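Local structure of conserved exported protein (Bacteroides fragilis, 3CLW) at residues Gly75-Arg80 with Arg91-Leu96; Val85-Asn90 with Asn194-Gly199. The protein probably hydrolyses O-glycosyl bonds as a glycoside hydrolase, although its substrate is not established. All coordinates share one frame; numbering follows the deposited sequence.

Contact 1. Residues Gly75-Arg80 with Arg91-Leu96; sequences GSYENR and RTECFL
Gly75 lies against Cys94 (CA to CA 4.2 Å) and Tyr77 against Arg91 (CA to CA 4.9 Å), so the segments run in opposite senses at these two points, although neither is a regular strand. Gly75 takes a positive phi of 85°, Ser76 to Glu78 then adopt helical backbone angles, and a type I turn closes from Tyr77 to Arg80. The firmer main-chain bond runs from Tyr77 N to Thr92 O at 2.9 Å; the donor stands above the carbonyl plane. Gly75 N adds weak bonds to Glu93 O and Thr92 OG1.

Side chains then take up two further amides of 91-96, those of Thr92 and Cys94. Ser76 OG accepts from Thr92 N at 3.1 Å and also bonds to Glu198. Glu78 bends back on itself at chi2 (89°), and that fold brings OE2 to Cys94 N at 3.1 Å with a nearly straight N-H (174°), received on the syn side of the carboxylate. Lys106 forms a salt bridge with the same OE2 and bonds to Cys94 O; the lysine charge probably favours the ionised carboxylate. Tyr77 and Glu93 run side by side, with CD2 of Tyr77 4.0 Å from CG of Glu93, while the carboxylate of Glu93 reaches on to Gln107 N. The two arginines cross at about a right angle: Arg80 CB covers one face of the Arg91 guanidinium, 3.8 Å from NE, which itself donates to Val85 O. Arg80 NH2 bonds to Tyr77 O and lies above the centre of the Tyr77 ring.

Side-chain acceptors for Thr92 N and Cys94 N, in place of regular strand pairing, hold together an irregular loop, the long connection between strand 68-71 and helix 108-119 in the TIM-barrel fold of glycoside hydrolase family 30.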
ATOM      1  N   GLY A  75       1.325  15.945 -15.577  1.00 32.18           N
ATOM      2  CA  GLY A  75       1.569  17.313 -16.004  1.00 31.05           C
ATOM      3  C   GLY A  75       0.467  18.308 -15.696  1.00 32.06           C
ATOM      4  O   GLY A  75       0.330  19.324 -16.373  1.00 31.47           O
ATOM      5  N   SER A  76      -0.329  18.041 -14.680  1.00 32.19           N
ATOM      6  CA  SER A  76      -1.302  19.025 -14.277  1.00 33.40           C
ATOM      7  C   SER A  76      -0.602  20.321 -13.785  1.00 34.08           C
ATOM      8  O   SER A  76      -1.208  21.375 -13.738  1.00 34.59           O
ATOM      9  CB  SER A  76      -2.218  18.460 -13.193  1.00 33.08           C
ATOM     10  OG  SER A  76      -1.481  17.922 -12.127  1.00 34.53           O
ATOM     11  N   TYR A  77       0.679  20.232 -13.459  1.00 34.31           N
ATOM     12  CA  TYR A  77       1.453  21.410 -13.107  1.00 34.73           C
ATOM     13  C   TYR A  77       1.788  22.269 -14.334  1.00 34.97           C
ATOM     14  O   TYR A  77       1.530  23.471 -14.327  1.00 35.71           O
ATOM     15  CB  TYR A  77       2.731  21.041 -12.328  1.00 34.65           C
ATOM     16  CG  TYR A  77       3.620  22.246 -12.067  1.00 36.81           C
ATOM     17  CD1 TYR A  77       3.376  23.083 -10.977  1.00 35.46           C
ATOM     18  CD2 TYR A  77       4.687  22.565 -12.925  1.00 35.22           C
ATOM     19  CE1 TYR A  77       4.172  24.191 -10.721  1.00 34.50           C
ATOM     20  CE2 TYR A  77       5.474  23.671 -12.690  1.00 37.38           C
ATOM     21  CZ  TYR A  77       5.210  24.497 -11.568  1.00 37.83           C
ATOM     22  OH  TYR A  77       6.009  25.628 -11.290  1.00 39.07           O
ATOM     23  N   GLU A  78       2.387  21.688 -15.379  1.00 35.28           N
ATOM     24  CA  GLU A  78       2.624  22.455 -16.629  1.00 35.31           C
ATOM     25  C   GLU A  78       1.305  22.992 -17.231  1.00 35.47           C
ATOM     26  O   GLU A  78       1.303  24.021 -17.872  1.00 35.98           O
ATOM     27  CB  GLU A  78       3.317  21.600 -17.708  1.00 35.36           C
ATOM     28  CG  GLU A  78       4.770  21.231 -17.440  1.00 35.69           C
ATOM     29  CD  GLU A  78       4.910  19.926 -16.656  1.00 38.35           C
ATOM     30  OE1 GLU A  78       3.910  19.491 -16.010  1.00 38.74           O
ATOM     31  OE2 GLU A  78       6.022  19.336 -16.696  1.00 38.30           O
ATOM     32  N   ASN A  79       0.204  22.267 -17.035  1.00 35.33           N
ATOM     33  CA  ASN A  79      -1.068  22.558 -17.693  1.00 36.12           C
ATOM     34  C   ASN A  79      -1.975  23.341 -16.758  1.00 36.67           C
ATOM     35  O   ASN A  79      -3.174  23.407 -16.981  1.00 36.53           O
ATOM     36  CB  ASN A  79      -1.773  21.241 -18.063  1.00 35.47           C
ATOM     37  CG  ASN A  79      -2.912  21.428 -19.052  1.00 34.04           C
ATOM     38  OD1 ASN A  79      -2.806  22.176 -20.006  1.00 34.37           O
ATOM     39  ND2 ASN A  79      -3.966  20.678 -18.866  1.00 31.12           N
ATOM     40  N   ARG A  80      -1.407  23.938 -15.710  1.00 37.68           N
ATOM     41  CA  ARG A  80      -2.249  24.446 -14.631  1.00 38.56           C
ATOM     42  C   ARG A  80      -3.182  25.625 -14.977  1.00 39.22           C
ATOM     43  O   ARG A  80      -4.165  25.823 -14.268  1.00 38.96           O
ATOM     44  CB  ARG A  80      -1.437  24.695 -13.348  1.00 38.69           C
ATOM     45  CG  ARG A  80      -0.566  25.923 -13.319  1.00 36.11           C
ATOM     46  CD  ARG A  80       0.468  25.782 -12.202  1.00 35.31           C
ATOM     47  NE  ARG A  80       1.458  26.861 -12.216  1.00 37.43           N
ATOM     48  CZ  ARG A  80       2.544  26.883 -12.982  1.00 38.17           C
ATOM     49  NH1 ARG A  80       3.387  27.927 -12.935  1.00 36.35           N
ATOM     50  NH2 ARG A  80       2.795  25.869 -13.804  1.00 36.75           N
ATOM     51  N   ARG A  91      -0.783  18.909  -7.831  1.00 33.57           N
ATOM     52  CA  ARG A  91      -0.345  19.004  -9.221  1.00 33.87           C
ATOM     53  C   ARG A  91       0.963  18.249  -9.393  1.00 33.99           C
ATOM     54  O   ARG A  91       1.766  18.162  -8.451  1.00 33.91           O
ATOM     55  CB  ARG A  91      -0.136  20.474  -9.614  1.00 33.88           C
ATOM     56  CG  ARG A  91      -1.437  21.181  -9.979  1.00 35.20           C
ATOM     57  CD  ARG A  91      -1.250  22.696 -10.051  1.00 34.23           C
ATOM     58  NE  ARG A  91      -2.546  23.357 -10.017  1.00 35.49           N
ATOM     59  CZ  ARG A  91      -2.780  24.536  -9.432  1.00 35.89           C
ATOM     60  NH1 ARG A  91      -1.817  25.230  -8.800  1.00 31.98           N
ATOM     61  NH2 ARG A  91      -3.995  25.008  -9.474  1.00 29.80           N
ATOM     62  N   THR A  92       1.172  17.701 -10.590  1.00 33.82           N
ATOM     63  CA  THR A  92       2.388  16.940 -10.906  1.00 32.87           C
ATOM     64  C   THR A  92       3.024  17.473 -12.173  1.00 32.83           C
ATOM     65  O   THR A  92       2.311  17.900 -13.093  1.00 33.57           O
ATOM     66  CB  THR A  92       2.095  15.399 -11.122  1.00 32.92           C
ATOM     67  OG1 THR A  92       1.307  15.203 -12.313  1.00 32.81           O
ATOM     68  CG2 THR A  92       1.328  14.812  -9.963  1.00 31.46           C
ATOM     69  N   GLU A  93       4.346  17.440 -12.245  1.00 31.02           N
ATOM     70  CA  GLU A  93       5.004  17.638 -13.507  1.00 32.30           C
ATOM     71  C   GLU A  93       4.851  16.405 -14.425  1.00 32.69           C
ATOM     72  O   GLU A  93       4.326  15.376 -14.011  1.00 33.79           O
ATOM     73  CB  GLU A  93       6.491  17.932 -13.290  1.00 31.68           C
ATOM     74  CG  GLU A  93       6.734  19.192 -12.463  1.00 33.02           C
ATOM     75  CD  GLU A  93       8.183  19.401 -12.188  1.00 33.21           C
ATOM     76  OE1 GLU A  93       8.740  18.671 -11.349  1.00 33.42           O
ATOM     77  OE2 GLU A  93       8.768  20.271 -12.856  1.00 36.55           O
ATOM     78  N   CYS A  94       5.273  16.526 -15.678  1.00 31.98           N
ATOM     79  CA  CYS A  94       5.290  15.375 -16.572  1.00 31.78           C
ATOM     80  C   CYS A  94       6.647  15.346 -17.262  1.00 31.20           C
ATOM     81  O   CYS A  94       7.087  16.364 -17.823  1.00 30.88           O
ATOM     82  CB  CYS A  94       4.135  15.428 -17.613  1.00 30.84           C
ATOM     83  SG  CYS A  94       3.936  13.908 -18.574  1.00 31.77           S
ATOM     84  N   PHE A  95       7.296  14.180 -17.255  1.00 31.32           N
ATOM     85  CA  PHE A  95       8.559  14.026 -18.009  1.00 31.93           C
ATOM     86  C   PHE A  95       8.399  14.325 -19.514  1.00 32.55           C
ATOM     87  O   PHE A  95       9.333  14.818 -20.145  1.00 33.49           O
ATOM     88  CB  PHE A  95       9.163  12.617 -17.845  1.00 31.95           C
ATOM     89  CG  PHE A  95       9.512  12.248 -16.413  1.00 30.90           C
ATOM     90  CD1 PHE A  95      10.255  13.107 -15.619  1.00 29.09           C
ATOM     91  CD2 PHE A  95       9.083  11.034 -15.873  1.00 31.09           C
ATOM     92  CE1 PHE A  95      10.601  12.733 -14.296  1.00 30.48           C
ATOM     93  CE2 PHE A  95       9.411  10.658 -14.552  1.00 30.30           C
ATOM     94  CZ  PHE A  95      10.156  11.514 -13.769  1.00 27.93           C
ATOM     95  N   LEU A  96       7.227  14.023 -20.066  1.00 32.46           N
ATOM     96  CA  LEU A  96       6.989  14.189 -21.488  1.00 33.83           C
ATOM     97  C   LEU A  96       6.181  15.451 -21.740  1.00 34.38           C
ATOM     98  O   LEU A  96       5.255  15.763 -21.002  1.00 34.28           O
ATOM     99  CB  LEU A  96       6.264  12.957 -22.083  1.00 33.47           C
ATOM    100  CG  LEU A  96       5.751  12.954 -23.529  1.00 32.81           C
ATOM    101  CD1 LEU A  96       6.902  13.019 -24.512  1.00 34.13           C
ATOM    102  CD2 LEU A  96       4.947  11.661 -23.778  1.00 33.84           C
TER

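Contact 2. Residues Val85-Asn90 with Asn194-Gly199; sequences VDNSWN and NSFQEG
Asp86 and Ser195 are joined twice, once through the main chain and once through side chains. Asp86 N donates to Ser195 O at 2.8 Å, nearly in line with the C=O bond, and Val85 CA adds a C-H contact to the same oxygen. The hydroxyl of Ser195 donates to Asp86 OD2 at 3.0 Å, approaching from above the carboxylate plane (49° out of it).

Two amide groups converge on Phe196 O. Asn90 ND2 reaches it at 2.8 Å along an almost straight N-H (166°), whereas Asn87 ND2 comes from the other face of the carbonyl plane at 3.1 Å. The Asn87 amide is itself held: ND2 also donates to Asp86 OD1, and OD1 accepts from Asn90 N in an Asx motif, so both ends of the group fix its rotation. In the opposite segment, an Asx turn from Asn194 OD1 to Phe196 N holds the Ser195-Phe196 peptide, whose oxygen accepts from Asp86 N.

The same Asn90 amide also lies over the Phe196 ring, with ND2 3.3 Å above one face and offset toward the rim, the amide turned 78° from the ring.

Apolar contact falls to Val85, whose CG2 touches Glu198 N at 3.6 Å and also packs on Glu198 CG. Farther along, one water donates to Asn90 O and accepts from Glu198 N, bridging the backbones.

All the direct hydrogen-bond donors across the contact are neutral, amides or a hydroxyl: Phe196 O is satisfied from two sides, and the negative charge of Asp86 is probably eased by donors at both oxygens, Ser195 OG at OD2 and Asn87 ND2 at OD1.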
ATOM      1  N   VAL A  85      -6.170  20.415 -11.935  1.00 38.47           N
ATOM      2  CA  VAL A  85      -6.082  20.264 -10.479  1.00 37.84           C
ATOM      3  C   VAL A  85      -6.069  21.655  -9.841  1.00 38.27           C
ATOM      4  O   VAL A  85      -5.312  22.553 -10.267  1.00 38.00           O
ATOM      5  CB  VAL A  85      -4.805  19.461 -10.083  1.00 38.15           C
ATOM      6  CG1 VAL A  85      -4.660  19.313  -8.560  1.00 35.74           C
ATOM      7  CG2 VAL A  85      -4.826  18.080 -10.761  1.00 38.21           C
ATOM      8  N   ASP A  86      -6.919  21.833  -8.834  1.00 39.01           N
ATOM      9  CA  ASP A  86      -7.235  23.176  -8.316  1.00 39.79           C
ATOM     10  C   ASP A  86      -6.348  23.676  -7.163  1.00 40.37           C
ATOM     11  O   ASP A  86      -6.640  24.706  -6.554  1.00 41.71           O
ATOM     12  CB  ASP A  86      -8.734  23.285  -7.955  1.00 39.18           C
ATOM     13  CG  ASP A  86      -9.151  22.368  -6.809  1.00 40.20           C
ATOM     14  OD1 ASP A  86      -8.308  21.903  -6.016  1.00 41.83           O
ATOM     15  OD2 ASP A  86     -10.363  22.102  -6.690  1.00 41.21           O
ATOM     16  N   ASN A  87      -5.261  22.967  -6.873  1.00 40.09           N
ATOM     17  CA  ASN A  87      -4.402  23.336  -5.767  1.00 39.68           C
ATOM     18  C   ASN A  87      -2.960  22.937  -6.071  1.00 39.49           C
ATOM     19  O   ASN A  87      -2.687  22.079  -6.948  1.00 39.30           O
ATOM     20  CB  ASN A  87      -4.888  22.652  -4.483  1.00 39.52           C
ATOM     21  CG  ASN A  87      -4.737  21.162  -4.547  1.00 40.09           C
ATOM     22  OD1 ASN A  87      -3.655  20.642  -4.284  1.00 38.19           O
ATOM     23  ND2 ASN A  87      -5.817  20.454  -4.916  1.00 38.18           N
ATOM     24  N   SER A  88      -2.039  23.549  -5.333  1.00 37.83           N
ATOM     25  CA  SER A  88      -0.627  23.431  -5.633  1.00 36.09           C
ATOM     26  C   SER A  88       0.021  22.177  -5.069  1.00 35.29           C
ATOM     27  O   SER A  88       1.056  21.746  -5.579  1.00 34.76           O
ATOM     28  CB  SER A  88       0.131  24.685  -5.193  1.00 35.94           C
ATOM     29  OG  SER A  88       0.085  24.819  -3.795  1.00 36.34           O
ATOM     30  N   TRP A  89      -0.566  21.597  -4.026  1.00 34.74           N
ATOM     31  CA  TRP A  89      -0.036  20.358  -3.455  1.00 34.94           C
ATOM     32  C   TRP A  89      -0.099  19.169  -4.439  1.00 35.15           C
ATOM     33  O   TRP A  89       0.826  18.358  -4.525  1.00 34.31           O
ATOM     34  CB  TRP A  89      -0.843  19.979  -2.224  1.00 34.89           C
ATOM     35  CG  TRP A  89      -0.477  20.684  -0.946  1.00 36.02           C
ATOM     36  CD1 TRP A  89      -1.227  21.622  -0.272  1.00 34.21           C
ATOM     37  CD2 TRP A  89       0.709  20.477  -0.166  1.00 35.33           C
ATOM     38  NE1 TRP A  89      -0.564  22.017   0.873  1.00 35.84           N
ATOM     39  CE2 TRP A  89       0.618  21.326   0.968  1.00 35.32           C
ATOM     40  CE3 TRP A  89       1.849  19.659  -0.316  1.00 34.76           C
ATOM     41  CZ2 TRP A  89       1.613  21.368   1.946  1.00 34.04           C
ATOM     42  CZ3 TRP A  89       2.829  19.696   0.656  1.00 33.41           C
ATOM     43  CH2 TRP A  89       2.709  20.550   1.771  1.00 34.07           C
ATOM     44  N   ASN A  90      -1.226  19.076  -5.153  1.00 35.14           N
ATOM     45  CA  ASN A  90      -1.627  17.844  -5.824  1.00 34.42           C
ATOM     46  C   ASN A  90      -1.369  17.826  -7.322  1.00 34.34           C
ATOM     47  O   ASN A  90      -1.698  16.841  -7.989  1.00 34.68           O
ATOM     48  CB  ASN A  90      -3.094  17.558  -5.544  1.00 34.53           C
ATOM     49  CG  ASN A  90      -3.363  17.292  -4.075  1.00 33.82           C
ATOM     50  OD1 ASN A  90      -2.460  17.261  -3.265  1.00 31.00           O
ATOM     51  ND2 ASN A  90      -4.609  17.105  -3.741  1.00 35.54           N
ATOM     52  N   ASN A 194     -14.317  15.716  -9.658  1.00 44.02           N
ATOM     53  CA  ASN A 194     -13.274  15.973  -8.661  1.00 44.00           C
ATOM     54  C   ASN A 194     -12.096  16.683  -9.313  1.00 43.58           C
ATOM     55  O   ASN A 194     -11.459  16.138 -10.201  1.00 44.36           O
ATOM     56  CB  ASN A 194     -12.865  14.620  -8.025  1.00 44.34           C
ATOM     57  CG  ASN A 194     -11.714  14.735  -6.983  1.00 44.05           C
ATOM     58  OD1 ASN A 194     -10.949  15.686  -6.971  1.00 45.88           O
ATOM     59  ND2 ASN A 194     -11.596  13.724  -6.136  1.00 41.92           N
ATOM     60  N   SER A 195     -11.823  17.917  -8.907  1.00 42.71           N
ATOM     61  CA  SER A 195     -10.706  18.654  -9.470  1.00 41.05           C
ATOM     62  C   SER A 195      -9.625  18.885  -8.417  1.00 39.48           C
ATOM     63  O   SER A 195      -8.712  19.677  -8.626  1.00 37.98           O
ATOM     64  CB  SER A 195     -11.184  19.991 -10.028  1.00 42.22           C
ATOM     65  OG  SER A 195     -11.762  20.738  -8.979  1.00 44.50           O
ATOM     66  N   PHE A 196      -9.742  18.178  -7.296  1.00 38.44           N
ATOM     67  CA  PHE A 196      -8.760  18.249  -6.192  1.00 39.14           C
ATOM     68  C   PHE A 196      -7.454  17.494  -6.538  1.00 38.81           C
ATOM     69  O   PHE A 196      -6.447  17.603  -5.853  1.00 39.69           O
ATOM     70  CB  PHE A 196      -9.441  17.703  -4.901  1.00 39.11           C
ATOM     71  CG  PHE A 196      -8.546  17.654  -3.669  1.00 40.12           C
ATOM     72  CD1 PHE A 196      -8.096  18.829  -3.057  1.00 43.28           C
ATOM     73  CD2 PHE A 196      -8.189  16.426  -3.103  1.00 43.12           C
ATOM     74  CE1 PHE A 196      -7.264  18.779  -1.911  1.00 42.80           C
ATOM     75  CE2 PHE A 196      -7.372  16.363  -1.962  1.00 43.40           C
ATOM     76  CZ  PHE A 196      -6.913  17.550  -1.369  1.00 41.23           C
ATOM     77  N   GLN A 197      -7.464  16.786  -7.664  1.00 38.98           N
ATOM     78  CA  GLN A 197      -6.601  15.637  -7.883  1.00 38.82           C
ATOM     79  C   GLN A 197      -6.720  15.130  -9.328  1.00 38.15           C
ATOM     80  O   GLN A 197      -7.809  15.152  -9.899  1.00 37.98           O
ATOM     81  CB  GLN A 197      -7.113  14.520  -6.973  1.00 38.53           C
ATOM     82  CG  GLN A 197      -6.138  13.511  -6.736  1.00 39.97           C
ATOM     83  CD  GLN A 197      -6.740  12.196  -6.277  1.00 37.73           C
ATOM     84  OE1 GLN A 197      -7.571  12.152  -5.384  1.00 32.77           O
ATOM     85  NE2 GLN A 197      -6.231  11.111  -6.835  1.00 33.09           N
ATOM     86  N   GLU A 198      -5.611  14.629  -9.878  1.00 37.71           N
ATOM     87  CA  GLU A 198      -5.597  13.881 -11.139  1.00 37.03           C
ATOM     88  C   GLU A 198      -6.394  12.576 -11.038  1.00 36.39           C
ATOM     89  O   GLU A 198      -6.397  11.910 -10.003  1.00 36.13           O
ATOM     90  CB  GLU A 198      -4.162  13.544 -11.542  1.00 37.44           C
ATOM     91  CG  GLU A 198      -3.265  14.754 -11.763  1.00 37.01           C
ATOM     92  CD  GLU A 198      -1.834  14.398 -12.126  1.00 37.41           C
ATOM     93  OE1 GLU A 198      -1.097  15.320 -12.573  1.00 37.36           O
ATOM     94  OE2 GLU A 198      -1.433  13.206 -11.975  1.00 36.05           O
ATOM     95  N   GLY A 199      -7.072  12.198 -12.119  1.00 36.33           N
ATOM     96  CA  GLY A 199      -7.860  10.964 -12.096  1.00 35.89           C
ATOM     97  C   GLY A 199      -8.495  10.615 -13.413  1.00 36.35           C
ATOM     98  O   GLY A 199      -8.605  11.455 -14.318  1.00 36.72           O
TER
HETATM   99  O   HOH W   1      -2.912  14.619  -8.311  1.00 28.64           O

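Following the chain from strand 68-71, residues 75-80 come first and 85-90 next, before 91-96 returns to close contact 1 as a local loop. Residues 194-199 arrive much later, beyond strand 178-182, and close contact 2 over a span of about a hundred residues. The segments alternate in sequence, so the contacts cross: 85-90 sits inside the loop that contact 1 closes. Their centres are 11 Å apart; Glu198 OE1 probably bonds to Ser76 OG and lies close to Thr92 OG1, linking the two contacts, as does packing of Ser76 on Val85. Together they tie two connections that leave parallel strands of the barrel toward helices 108-119 and 204-221.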